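Side-chain contacts in sensor histidine kinase CitA (Klebsiella pneumoniae, PDB 1P0Z), which senses periplasmic citrate as the receptor histidine kinase of the CitA/CitB two-component system, leading to induction of the citrate-fermentation genes: residues Gly77-Glu82 against Tyr90-Lys95; Ser106-Gln109 against Val115-Ile118; Ala50-Val55 against Gly99-Gly104; Pro43-Ser48 against Tyr64-Asp69; Met17-Ser20 against Glu24-Glu27. All blocks are in the same frame, centred on the assembly; numbering follows the deposited sequence. Where two conformers were deposited one is given.

Contact 1 (Gly77-Glu82 against Tyr90-Lys95); sequences GGDSDE and YVSVRK. With OMO (Mo(VI)(=O)(oh)2 cluster), chain N.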
# COMPACT_ATOMS: atom_id res chain seq x y z
N GLY A 77 -2.22 -12.21 0.74
CA GLY A 77 -0.91 -12.46 1.32
C GLY A 77 -0.91 -12.73 2.80
O GLY A 77 0.02 -13.37 3.31
N GLY A 78 -1.93 -12.26 3.51
CA GLY A 78 -1.98 -12.50 4.94
C GLY A 78 -1.25 -11.51 5.82
O GLY A 78 -1.23 -11.67 7.04
N ASP A 79 -0.67 -10.47 5.21
CA ASP A 79 0.07 -9.50 6.02
C ASP A 79 -0.61 -8.14 6.03
O ASP A 79 0.04 -7.11 6.30
CB ASP A 79 1.53 -9.39 5.51
CG ASP A 79 1.65 -8.73 4.11
OD1 ASP A 79 0.69 -8.77 3.30
OD2 ASP A 79 2.75 -8.16 3.81
N SER A 80 -1.91 -8.12 5.79
CA SER A 80 -2.64 -6.85 5.78
C SER A 80 -3.60 -6.75 6.98
O SER A 80 -4.16 -5.69 7.24
CB SER A 80 -3.46 -6.70 4.49
OG SER A 80 -2.62 -6.68 3.34
N ASP A 81 -3.75 -7.85 7.73
CA ASP A 81 -4.70 -7.84 8.84
C ASP A 81 -4.47 -6.80 9.90
O ASP A 81 -5.44 -6.17 10.37
CB ASP A 81 -4.73 -9.23 9.49
CG ASP A 81 -5.61 -10.20 8.72
OD1 ASP A 81 -5.76 -10.02 7.48
OD2 ASP A 81 -6.14 -11.15 9.35
N GLU A 82 -3.21 -6.58 10.27
CA GLU A 82 -2.98 -5.63 11.35
C GLU A 82 -3.38 -4.20 10.97
O GLU A 82 -3.79 -3.43 11.85
CB GLU A 82 -1.55 -5.74 11.88
CG GLU A 82 -1.32 -7.17 12.47
CD GLU A 82 -2.43 -7.61 13.47
OE1 GLU A 82 -2.89 -6.80 14.33
OE2 GLU A 82 -2.86 -8.79 13.40
N TYR A 90 2.97 -0.37 9.56
CA TYR A 90 4.17 -1.18 9.82
C TYR A 90 4.89 -1.60 8.52
O TYR A 90 4.37 -1.40 7.43
CB TYR A 90 3.76 -2.48 10.54
CG TYR A 90 2.60 -3.21 9.86
CD1 TYR A 90 1.27 -2.85 10.10
CD2 TYR A 90 2.83 -4.23 8.90
CE1 TYR A 90 0.21 -3.44 9.42
CE2 TYR A 90 1.74 -4.83 8.21
CZ TYR A 90 0.44 -4.43 8.48
OH TYR A 90 -0.67 -5.01 7.82
N VAL A 91 6.09 -2.15 8.69
CA VAL A 91 6.87 -2.68 7.59
C VAL A 91 6.68 -4.20 7.60
O VAL A 91 6.73 -4.84 8.65
CB VAL A 91 8.37 -2.38 7.77
CG1 VAL A 91 9.18 -3.06 6.70
CG2 VAL A 91 8.58 -0.87 7.73
N SER A 92 6.42 -4.75 6.42
CA SER A 92 6.21 -6.20 6.29
C SER A 92 7.06 -6.69 5.12
O SER A 92 7.46 -5.89 4.27
CB SER A 92 4.72 -6.48 6.01
OG SER A 92 4.47 -7.84 5.66
N VAL A 93 7.36 -7.99 5.08
CA VAL A 93 8.13 -8.55 3.95
C VAL A 93 7.35 -9.76 3.44
O VAL A 93 6.83 -10.55 4.22
CB VAL A 93 9.58 -8.96 4.33
CG1 VAL A 93 9.59 -10.06 5.43
CG2 VAL A 93 10.34 -9.44 3.05
N ARG A 94 7.20 -9.83 2.12
CA ARG A 94 6.49 -10.97 1.55
C ARG A 94 6.67 -11.06 0.07
O ARG A 94 6.86 -10.07 -0.63
CB ARG A 94 4.98 -10.92 1.82
CG ARG A 94 4.40 -12.35 2.05
CD ARG A 94 2.85 -12.34 2.05
NE ARG A 94 2.25 -12.19 0.71
CZ ARG A 94 2.06 -13.22 -0.13
NH1 ARG A 94 2.43 -14.45 0.23
NH2 ARG A 94 1.45 -13.03 -1.29
N LYS A 95 6.63 -12.29 -0.43
CA LYS A 95 6.71 -12.53 -1.87
C LYS A 95 5.30 -12.66 -2.46
O LYS A 95 4.68 -13.73 -2.45
CB LYS A 95 7.54 -13.82 -2.14
CG LYS A 95 7.64 -14.17 -3.65
CD LYS A 95 8.64 -15.28 -3.94
CE LYS A 95 8.18 -16.58 -3.32
NZ LYS A 95 9.28 -17.55 -3.44
OM1 OMO N . -0.15 -10.84 -2.42
MO OMO N . -0.17 -9.34 -1.29
OR1 OMO N . 0.91 -9.88 -0.07
OM2 OMO N . -1.74 -9.54 -0.56
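Tyr-90 reaches from the edge strand 90-96 of the periplasmic PAS-type sheet to the loop that leads into helix 81-86. Its OH donates a 2.7 Å hydrogen bond to Asp-79 O, which lies at the ring edge in the ring plane. Seen from the acceptor the bond is bent: the C=O...OH angle is 129°, and the hydroxyl is tilted 31° from the carbonyl plane. Glu-82 CB packs obliquely on Tyr-90 CE1 at 3.8 Å. At the far end of the strand, Gly-77 CA sits 3.1 Å above one face of the Arg-94 guanidinium, offset toward its rim. Both residues hold the molybdenum oxide: Arg-94 NE binds OR1 at 2.8 Å, Arg-94 NH2 binds OM1, and Gly-77 N binds OM2 at 3.0 Å. Between these ends Ser-92 OG approaches the anti lone pair of Asp-79 OD2, but the 2.5 Å separation is very short and Ser-92 has two conformers, so the strength of this bond is doubtful. In the next shell, salt bridges from the citrate-binding residues Lys-105 (to OD1) and Arg-103 (to OD2) fix the Asp-79 carboxylate. The bend of the Arg-94 chain at chi3, 75°, brings its CD to 3.3 Å from Gly-77 O.

Contact 2 (Ser106-Gln109 against Val115-Ile118); sequences SPIQ and VIGI. With NA (sodium ion), chain L.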
# COMPACT_ATOMS: atom_id res chain seq x y z
N SER A 106 -0.29 0.95 5.69
CA SER A 106 -0.95 1.87 6.64
C SER A 106 -2.43 1.88 6.27
O SER A 106 -2.78 1.85 5.08
CB SER A 106 -0.36 3.29 6.46
OG SER A 106 -0.90 4.17 7.47
N PRO A 107 -3.32 1.97 7.27
CA PRO A 107 -4.76 1.96 6.95
C PRO A 107 -5.18 3.32 6.41
O PRO A 107 -4.54 4.35 6.68
CB PRO A 107 -5.43 1.73 8.32
CG PRO A 107 -4.46 2.37 9.31
CD PRO A 107 -3.07 1.99 8.72
N ILE A 108 -6.22 3.32 5.59
CA ILE A 108 -6.83 4.57 5.11
C ILE A 108 -8.05 4.65 6.06
O ILE A 108 -8.80 3.68 6.16
CB ILE A 108 -7.36 4.45 3.67
CG1 ILE A 108 -6.26 3.98 2.72
CG2 ILE A 108 -7.92 5.81 3.24
CD1 ILE A 108 -6.76 3.71 1.29
N GLN A 109 -8.22 5.78 6.73
CA GLN A 109 -9.30 5.96 7.73
C GLN A 109 -10.21 7.13 7.45
O GLN A 109 -9.77 8.13 6.91
CB GLN A 109 -8.66 6.16 9.10
CG GLN A 109 -8.03 4.89 9.65
CD GLN A 109 -7.08 5.17 10.79
OE1 GLN A 109 -5.98 5.69 10.58
NE2 GLN A 109 -7.51 4.85 12.02
N VAL A 115 -11.44 2.22 9.91
CA VAL A 115 -10.61 1.81 8.77
C VAL A 115 -11.51 1.50 7.56
O VAL A 115 -12.46 0.70 7.63
CB VAL A 115 -9.81 0.54 9.12
CG1 VAL A 115 -9.02 0.08 7.87
CG2 VAL A 115 -8.87 0.83 10.28
N ILE A 116 -11.20 2.14 6.43
CA ILE A 116 -11.96 1.90 5.20
C ILE A 116 -11.09 1.32 4.09
O ILE A 116 -11.54 1.13 2.95
CB ILE A 116 -12.65 3.21 4.69
CG1 ILE A 116 -11.61 4.30 4.38
CG2 ILE A 116 -13.67 3.71 5.76
CD1 ILE A 116 -12.20 5.56 3.67
N GLY A 117 -9.83 1.05 4.42
CA GLY A 117 -8.97 0.49 3.37
C GLY A 117 -7.52 0.45 3.81
O GLY A 117 -7.20 0.67 4.98
N ILE A 118 -6.63 0.21 2.85
CA ILE A 118 -5.21 0.07 3.17
C ILE A 118 -4.35 0.53 1.98
O ILE A 118 -4.73 0.40 0.82
CB ILE A 118 -4.90 -1.43 3.48
CG1 ILE A 118 -3.43 -1.64 3.85
CG2 ILE A 118 -5.32 -2.32 2.28
CD1 ILE A 118 -3.13 -3.12 4.34
NA NA L . -2.77 5.70 7.53
O HOH W 1 -4.68 7.08 8.28
O HOH W 2 -2.51 5.38 10.01
O HOH W 3 -1.49 7.68 7.76
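Ile-108 joins the hairpin of strands 101-109 and 115-124 through both of its backbone polar atoms. Its N donates to Gly-117 O at 2.9 Å, and its O accepts from Ile-116 N, also at 2.9 Å. A weak bond from Gly-117 N, 3.3 Å from Ile-108 O, shares that oxygen, so two successive residues face one, which defines a classic beta bulge. The register slips accordingly: Pro-107 pairs with Ile-118, but Gln-109 with Val-115, both as non-hydrogen-bonded antiparallel pairs.

Apolar contacts divide between the two faces of the sheet. On one, Pro-107 CB meets Val-115 CG1 at 4.0 Å, and Ile-118 points the same way, toward helix 81-86. On the other, the Ile-108 side chain turns to helix 23-30, and its CG2 lies 4.1 Å from Ile-116 CG1, the two side chains crossing at about a right angle.

Ionic and water-mediated contacts lie along the margin of strand 106-109. Sodium is bound by Ser-106 OG at 2.4 Å and by Pro-107 O at the same length; Ser-20 OG and three waters complete six ligands. Ser-106 OG is also hydrogen-bonded to Ser-89 OG. One of these waters also donates to Gln-109 OE1 at 3.0 Å, while Gln-109 NE2 bonds Gly-113 O. With its carbonyl directed away from strand 115-118, Pro-107 spends it on the cation, which would probably polarise that C=O and the Ser-106 hydroxyl.

Contact 3 (Ala50-Val55 against Gly99-Gly104); sequences ATYITV and GSSLRG. With OMO (Mo(VI)(=O)(oh)2 cluster), chain N; FLC (citrate anion), chain K.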
# COMPACT_ATOMS: atom_id res chain seq x y z
N ALA A 50 9.50 3.58 -5.44
CA ALA A 50 8.94 2.27 -5.05
C ALA A 50 8.61 1.41 -6.28
O ALA A 50 8.30 1.90 -7.39
CB ALA A 50 7.66 2.46 -4.23
N THR A 51 8.66 0.09 -6.10
CA THR A 51 8.32 -0.83 -7.18
C THR A 51 6.83 -0.78 -7.50
O THR A 51 6.42 -0.85 -8.68
CB THR A 51 8.64 -2.29 -6.80
OG1 THR A 51 9.99 -2.37 -6.40
CG2 THR A 51 8.45 -3.23 -8.01
N TYR A 52 6.02 -0.66 -6.45
CA TYR A 52 4.59 -0.66 -6.64
C TYR A 52 3.85 -0.01 -5.49
O TYR A 52 4.41 0.20 -4.41
CB TYR A 52 4.06 -2.12 -6.78
CG TYR A 52 4.26 -3.00 -5.55
CD1 TYR A 52 3.38 -2.94 -4.47
CD2 TYR A 52 5.34 -3.89 -5.46
CE1 TYR A 52 3.57 -3.73 -3.32
CE2 TYR A 52 5.53 -4.69 -4.35
CZ TYR A 52 4.63 -4.60 -3.27
OH TYR A 52 4.79 -5.35 -2.13
N ILE A 53 2.57 0.26 -5.73
CA ILE A 53 1.69 0.75 -4.68
C ILE A 53 0.38 0.00 -4.92
O ILE A 53 -0.11 -0.05 -6.05
CB ILE A 53 1.39 2.27 -4.79
CG1 ILE A 53 2.69 3.05 -4.70
CG2 ILE A 53 0.39 2.67 -3.69
CD1 ILE A 53 2.53 4.57 -4.91
N THR A 54 -0.18 -0.55 -3.84
CA THR A 54 -1.45 -1.25 -3.91
C THR A 54 -2.41 -0.55 -2.96
O THR A 54 -2.01 -0.14 -1.86
CB THR A 54 -1.31 -2.73 -3.42
OG1 THR A 54 -0.49 -3.47 -4.34
CG2 THR A 54 -2.71 -3.42 -3.32
N VAL A 55 -3.68 -0.40 -3.38
CA VAL A 55 -4.68 0.19 -2.51
C VAL A 55 -5.81 -0.83 -2.39
O VAL A 55 -6.27 -1.38 -3.42
CB VAL A 55 -5.29 1.50 -3.08
CG1 VAL A 55 -6.37 2.01 -2.09
CG2 VAL A 55 -4.17 2.56 -3.28
N GLY A 99 7.09 -10.42 -6.50
CA GLY A 99 8.38 -10.84 -5.99
C GLY A 99 8.60 -10.48 -4.51
O GLY A 99 7.85 -9.67 -3.96
N SER A 100 9.61 -11.08 -3.88
CA SER A 100 9.90 -10.79 -2.48
C SER A 100 10.14 -9.29 -2.33
O SER A 100 11.07 -8.73 -2.92
CB SER A 100 11.10 -11.60 -2.01
OG SER A 100 11.22 -11.45 -0.61
N SER A 101 9.29 -8.66 -1.52
CA SER A 101 9.38 -7.21 -1.36
C SER A 101 9.13 -6.73 0.05
O SER A 101 8.40 -7.36 0.81
CB SER A 101 8.30 -6.54 -2.25
OG SER A 101 6.97 -7.03 -1.95
N LEU A 102 9.74 -5.60 0.40
CA LEU A 102 9.54 -4.97 1.72
C LEU A 102 8.36 -4.02 1.48
O LEU A 102 8.42 -3.22 0.53
CB LEU A 102 10.80 -4.20 2.10
CG LEU A 102 11.07 -3.92 3.58
CD1 LEU A 102 11.11 -5.20 4.36
CD2 LEU A 102 12.39 -3.18 3.71
N ARG A 103 7.32 -4.07 2.33
CA ARG A 103 6.12 -3.25 2.17
C ARG A 103 5.95 -2.33 3.34
O ARG A 103 6.22 -2.74 4.46
CB ARG A 103 4.83 -4.11 2.18
CG ARG A 103 4.78 -5.18 1.10
CD ARG A 103 5.24 -6.61 1.65
NE ARG A 103 5.08 -7.46 0.48
CZ ARG A 103 3.93 -8.06 0.13
NH1 ARG A 103 2.87 -7.98 0.92
NH2 ARG A 103 3.82 -8.63 -1.10
N GLY A 104 5.54 -1.11 3.07
CA GLY A 104 5.15 -0.22 4.16
C GLY A 104 3.62 -0.23 4.02
O GLY A 104 3.11 0.03 2.93
OM1 OMO N . -0.15 -10.84 -2.42
MO OMO N . -0.17 -9.34 -1.29
OR1 OMO N . 0.91 -9.88 -0.07
OM2 OMO N . -1.74 -9.54 -0.56
CAC FLC K . 2.12 -7.87 -5.21
CA FLC K . 2.03 -6.73 -4.16
CB FLC K . 1.04 -7.09 -2.95
CBC FLC K . -0.47 -7.18 -3.36
CG FLC K . 1.27 -6.05 -1.75
CGC FLC K . 0.43 -6.25 -0.46
OA1 FLC K . 1.13 -8.18 -5.84
OA2 FLC K . 3.22 -8.42 -5.26
OB1 FLC K . -0.98 -6.28 -4.03
OB2 FLC K . -1.13 -8.16 -2.92
OG1 FLC K . -0.21 -7.34 -0.27
OG2 FLC K . 0.42 -5.31 0.30
OHB FLC K . 1.36 -8.36 -2.37
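Tyr-52 extends its ring from strand 52-57 toward strand 101-109 and meets Ser-101 edge-on: Ser-101 OG lies in the ring plane and accepts a hydrogen bond of 2.8 Å from Tyr-52 OH. Arg-103 comes in differently. Its guanidinium plane stands 73° from the tyrosine ring, and the hydroxyl lies over one guanidinium face. The nearest approach is Tyr-52 OH to Arg-103 CG at 3.2 Å; the hydroxyl is also near NE, but at an angle too poor for a hydrogen bond. A bend at chi2 (97°) folds the arginine chain past the hydroxyl and delivers its tip to the ligand. The pair belongs to the ligand pocket of the CitA PAS domain, which lies against one face of the antiparallel sheet; between strands 52-57 and 101-109 runs strand 115-124, so the two side chains meet by reaching across it. Citrate, bound to molybdenum through OB2, OG1 and OHB, lies over one face of the tyrosine ring, its CA 3.4 Å above the ring plane and offset toward the rim. Arg-103, a citrate-binding residue by experiment, turns its guanidinium edge to the metal oxide: NH1 donates to OR1 of the molybdenum group at 2.9 Å, at an N-H...O angle of 155°. NH2 makes a weak bond of 2.8 Å to citrate OHB, which lies out of the guanidinium plane. Lys-105, His-65 and Arg-62 supply further bonds to the citrate. From the other strand, Thr-54 OG1 donates to the carboxylate oxygen OB1 of citrate at 2.9 Å.

Contact 4 (Pro43-Ser48 against Tyr64-Asp69); sequences PMRSFS and YHVNPD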
# COMPACT_ATOMS: atom_id res chain seq x y z
N PRO A 43 0.30 9.00 -10.66
CA PRO A 43 1.41 9.96 -10.63
C PRO A 43 2.34 9.72 -9.45
O PRO A 43 3.54 9.98 -9.55
CB PRO A 43 0.72 11.33 -10.51
CG PRO A 43 -0.73 11.05 -10.97
CD PRO A 43 -0.99 9.66 -10.44
N MET A 44 1.79 9.23 -8.34
CA MET A 44 2.63 8.96 -7.18
C MET A 44 3.52 7.74 -7.42
O MET A 44 4.69 7.70 -6.98
CB MET A 44 1.76 8.77 -5.93
CG MET A 44 0.84 9.95 -5.74
SD MET A 44 0.10 10.05 -4.13
CE MET A 44 1.50 10.76 -3.22
N ARG A 45 2.96 6.75 -8.12
CA ARG A 45 3.69 5.52 -8.44
C ARG A 45 4.86 5.90 -9.38
O ARG A 45 6.00 5.43 -9.20
CB ARG A 45 2.70 4.54 -9.11
CG ARG A 45 3.19 3.17 -9.44
CD ARG A 45 3.81 3.15 -10.84
NE ARG A 45 3.39 1.99 -11.63
CZ ARG A 45 2.15 1.80 -12.09
NH1 ARG A 45 1.20 2.68 -11.85
NH2 ARG A 45 1.87 0.73 -12.83
N SER A 46 4.57 6.79 -10.32
CA SER A 46 5.56 7.26 -11.29
C SER A 46 6.69 8.03 -10.61
O SER A 46 7.88 7.78 -10.87
CB SER A 46 4.87 8.18 -12.32
OG SER A 46 5.84 8.77 -13.18
N PHE A 47 6.32 8.94 -9.71
CA PHE A 47 7.30 9.78 -9.00
C PHE A 47 8.12 9.06 -7.92
O PHE A 47 9.29 9.32 -7.78
CB PHE A 47 6.55 11.00 -8.42
CG PHE A 47 7.43 12.05 -7.85
CD1 PHE A 47 8.39 12.70 -8.64
CD2 PHE A 47 7.28 12.42 -6.51
CE1 PHE A 47 9.18 13.73 -8.09
CE2 PHE A 47 8.07 13.45 -5.94
CZ PHE A 47 9.02 14.10 -6.73
N SER A 48 7.51 8.15 -7.18
CA SER A 48 8.23 7.40 -6.12
C SER A 48 9.22 6.42 -6.78
O SER A 48 9.03 6.05 -7.94
CB SER A 48 7.22 6.56 -5.33
OG SER A 48 7.89 5.75 -4.38
N TYR A 64 -6.74 -0.72 -6.44
CA TYR A 64 -5.67 -0.31 -7.34
C TYR A 64 -4.49 -1.25 -7.20
O TYR A 64 -4.15 -1.67 -6.09
CB TYR A 64 -5.18 1.13 -7.00
CG TYR A 64 -4.02 1.60 -7.87
CD1 TYR A 64 -2.69 1.27 -7.55
CD2 TYR A 64 -4.25 2.40 -9.00
CE1 TYR A 64 -1.62 1.73 -8.35
CE2 TYR A 64 -3.19 2.86 -9.80
CZ TYR A 64 -1.89 2.53 -9.47
OH TYR A 64 -0.87 3.06 -10.22
N HIS A 65 -3.90 -1.60 -8.34
CA HIS A 65 -2.70 -2.43 -8.38
C HIS A 65 -1.99 -2.05 -9.69
O HIS A 65 -2.64 -1.57 -10.65
CB HIS A 65 -3.07 -3.92 -8.36
CG HIS A 65 -1.90 -4.83 -8.10
ND1 HIS A 65 -1.02 -5.22 -9.09
CD2 HIS A 65 -1.51 -5.45 -6.97
CE1 HIS A 65 -0.13 -6.05 -8.57
NE2 HIS A 65 -0.40 -6.21 -7.29
N VAL A 66 -0.69 -2.25 -9.74
CA VAL A 66 0.05 -1.90 -10.96
C VAL A 66 -0.37 -2.81 -12.11
O VAL A 66 -0.24 -2.41 -13.27
CB VAL A 66 1.58 -1.97 -10.74
CG1 VAL A 66 1.97 -0.89 -9.73
CG2 VAL A 66 1.98 -3.35 -10.24
N ASN A 67 -0.85 -4.01 -11.79
CA ASN A 67 -1.32 -4.97 -12.79
C ASN A 67 -2.84 -4.94 -12.74
O ASN A 67 -3.49 -5.33 -11.76
CB ASN A 67 -0.69 -6.32 -12.51
CG ASN A 67 0.82 -6.23 -12.60
OD1 ASN A 67 1.36 -5.46 -13.39
ND2 ASN A 67 1.51 -7.01 -11.81
N PRO A 68 -3.44 -4.45 -13.84
CA PRO A 68 -4.90 -4.31 -13.96
C PRO A 68 -5.79 -5.45 -13.56
O PRO A 68 -6.86 -5.22 -12.97
CB PRO A 68 -5.10 -3.87 -15.42
CG PRO A 68 -3.88 -4.36 -16.11
CD PRO A 68 -2.77 -4.13 -15.11
N ASP A 69 -5.37 -6.68 -13.84
CA ASP A 69 -6.22 -7.81 -13.51
C ASP A 69 -6.38 -8.06 -12.01
O ASP A 69 -7.33 -8.72 -11.59
CB ASP A 69 -5.73 -9.09 -14.20
CG ASP A 69 -5.80 -8.99 -15.73
OD1 ASP A 69 -6.64 -8.22 -16.24
OD2 ASP A 69 -5.02 -9.69 -16.42
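Tyr-64 OH is approached by two residues of helix 34-47. It is hydrogen-bonded to Asp-42 OD1, while Arg-45 NH1 lies 2.7 Å from the same Tyr-64 OH at an angle too poor for a hydrogen bond. Guanidinium and ring stand 88° apart, with Arg-45 NH1 at the ring edge and Tyr-64 OH oblique to the guanidinium. Arg-45 starts with CG anti to the backbone N (chi1 -176°), then bends at chi2 and chi3, which curls its end across the segment 64-69 that follows the outermost strand 62-64 of the PAS-type sheet. There Val-66 covers part of one guanidinium face, its CG1 3.4 Å above the plane and displaced toward the rim. Val-66 CB also lies 3.4 Å from Arg-45 NH2. The tyrosine ring itself packs on Ile-37 and Ile-41, so the helix grips the end of the strand by both apolar and polar means. Next in the chain, His-65 points away from the helix. Its ND1 accepts a 3.0 Å bond from Asn-67 N, nearly straight at 166° and close to the ring plane. This use of ND1 as acceptor is consistent with the proton residing on NE2, the atom that His-65, a known citrate-binding residue, presents to citrate.

Contact 5 (Met17-Ser20 against Glu24-Glu27); sequences MQIS and ELVE. With NA (sodium ion), chain L.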
# COMPACT_ATOMS: atom_id res chain seq x y z
N MET A 17 2.02 5.89 4.79
CA MET A 17 1.30 6.73 5.75
C MET A 17 0.82 8.01 5.06
O MET A 17 -0.34 8.41 5.22
CB MET A 17 2.19 7.02 6.95
CG MET A 17 2.39 5.77 7.78
SD MET A 17 3.45 6.04 9.18
CE MET A 17 2.42 7.14 10.13
N GLN A 18 1.70 8.64 4.29
CA GLN A 18 1.35 9.88 3.61
C GLN A 18 0.22 9.68 2.62
O GLN A 18 -0.73 10.46 2.57
CB GLN A 18 2.57 10.44 2.87
CG GLN A 18 3.58 10.97 3.81
CD GLN A 18 4.83 11.43 3.11
OE1 GLN A 18 5.40 10.70 2.29
NE2 GLN A 18 5.29 12.62 3.44
N ILE A 19 0.32 8.63 1.81
CA ILE A 19 -0.70 8.40 0.79
C ILE A 19 -2.02 8.05 1.44
O ILE A 19 -3.09 8.57 1.04
CB ILE A 19 -0.27 7.26 -0.16
CG1 ILE A 19 0.98 7.70 -0.93
CG2 ILE A 19 -1.42 6.87 -1.07
CD1 ILE A 19 1.57 6.59 -1.78
N SER A 20 -1.98 7.19 2.47
CA SER A 20 -3.25 6.76 3.08
C SER A 20 -4.02 7.88 3.77
O SER A 20 -5.22 7.76 3.98
CB SER A 20 -3.02 5.61 4.09
OG SER A 20 -2.27 6.06 5.21
N GLU A 24 -8.23 13.31 -0.55
CA GLU A 24 -8.79 12.90 -1.83
C GLU A 24 -8.86 11.38 -1.99
O GLU A 24 -9.80 10.85 -2.62
CB GLU A 24 -7.98 13.49 -2.98
CG GLU A 24 -8.17 15.00 -3.11
CD GLU A 24 -7.59 15.56 -4.39
OE1 GLU A 24 -6.36 15.77 -4.47
OE2 GLU A 24 -8.37 15.79 -5.32
N LEU A 25 -7.87 10.68 -1.42
CA LEU A 25 -7.90 9.22 -1.52
C LEU A 25 -8.97 8.67 -0.59
O LEU A 25 -9.67 7.73 -0.95
CB LEU A 25 -6.53 8.60 -1.15
CG LEU A 25 -6.53 7.07 -1.25
CD1 LEU A 25 -6.80 6.62 -2.68
CD2 LEU A 25 -5.15 6.54 -0.78
N VAL A 26 -9.09 9.25 0.60
CA VAL A 26 -10.11 8.80 1.54
C VAL A 26 -11.47 8.91 0.84
O VAL A 26 -12.27 7.98 0.87
CB VAL A 26 -10.12 9.67 2.82
CG1 VAL A 26 -11.38 9.36 3.65
CG2 VAL A 26 -8.87 9.43 3.63
N GLU A 27 -11.72 10.05 0.20
CA GLU A 27 -12.99 10.25 -0.52
C GLU A 27 -13.20 9.29 -1.68
O GLU A 27 -14.28 8.70 -1.82
CB GLU A 27 -13.11 11.68 -1.04
CG GLU A 27 -14.45 11.93 -1.76
CD GLU A 27 -14.64 13.36 -2.20
OE1 GLU A 27 -14.68 14.25 -1.32
OE2 GLU A 27 -14.76 13.61 -3.42
NA NA L . -2.77 5.70 7.53
O HOH W 3 -1.49 7.68 7.76
O HOH W 2 -2.51 5.38 10.01
O HOH W 1 -4.68 7.08 8.28
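Leu-25 presses a methyl group against a backbone carbonyl: its CD2 stands 3.4 Å from Ile-19 O, closer than it comes to any side-chain atom of 17-20. The accompanying apolar contact, Leu-25 CD2 to Ile-19 CG2, measures 3.8 Å. The leucine torsions, with CG anti to the backbone N (chi1 180°) and chi2 near 62°, point that branch at the end of the preceding helix. Val-26 repeats the pattern more loosely, its CG2 lying 4.0 Å from Ser-20 O. No hydrogen bond links the two segments, and the contact is one of methyls against the last carbonyls of helix 6-20. These two helices follow each other across a very short connection in the N-terminal part of the periplasmic PAS-type domain, and both lie on the face of the antiparallel sheet where Ile-108 and Val-119 touch Ser-20 and Leu-25. Ile-19 continues the packing outward, touching Ile-41 and Met-44 of helix 34-47. Ser-20 itself turns its CB away from 24-27 and carries a metal site instead. Its OG lies between backbone N and carbonyl carbon (chi1 66°) and binds sodium at 2.4 Å, with Ser-106 and Pro-107 of strand 101-109 as the other protein ligands. A water that also coordinates the ion, at 2.4 Å from the sodium, donates to Met-17 O at 2.9 Å.

From the N terminus, contact 5 comes first, closing the two-residue connection between helices 6-20 and 23-30. Next, contacts 4 and 3 cross, their segments alternating along the chain: 43-48 with 64-69, and 50-55 with 99-104. Contact 4 ties helix 34-47 to the end of outermost strand 62-64 and the loop after it, whereas contact 3 spans the sheet at the ligand pocket. Nested inside the loop of contact 3 is contact 1, which joins the approach to helix 81-86 with strand 90-96; both touch the molybdenum group. Contact 2 follows in series as the hairpin of strands 101-109 and 115-124. Although distant in sequence, contacts 2 and 5 share the sodium ion and its three waters.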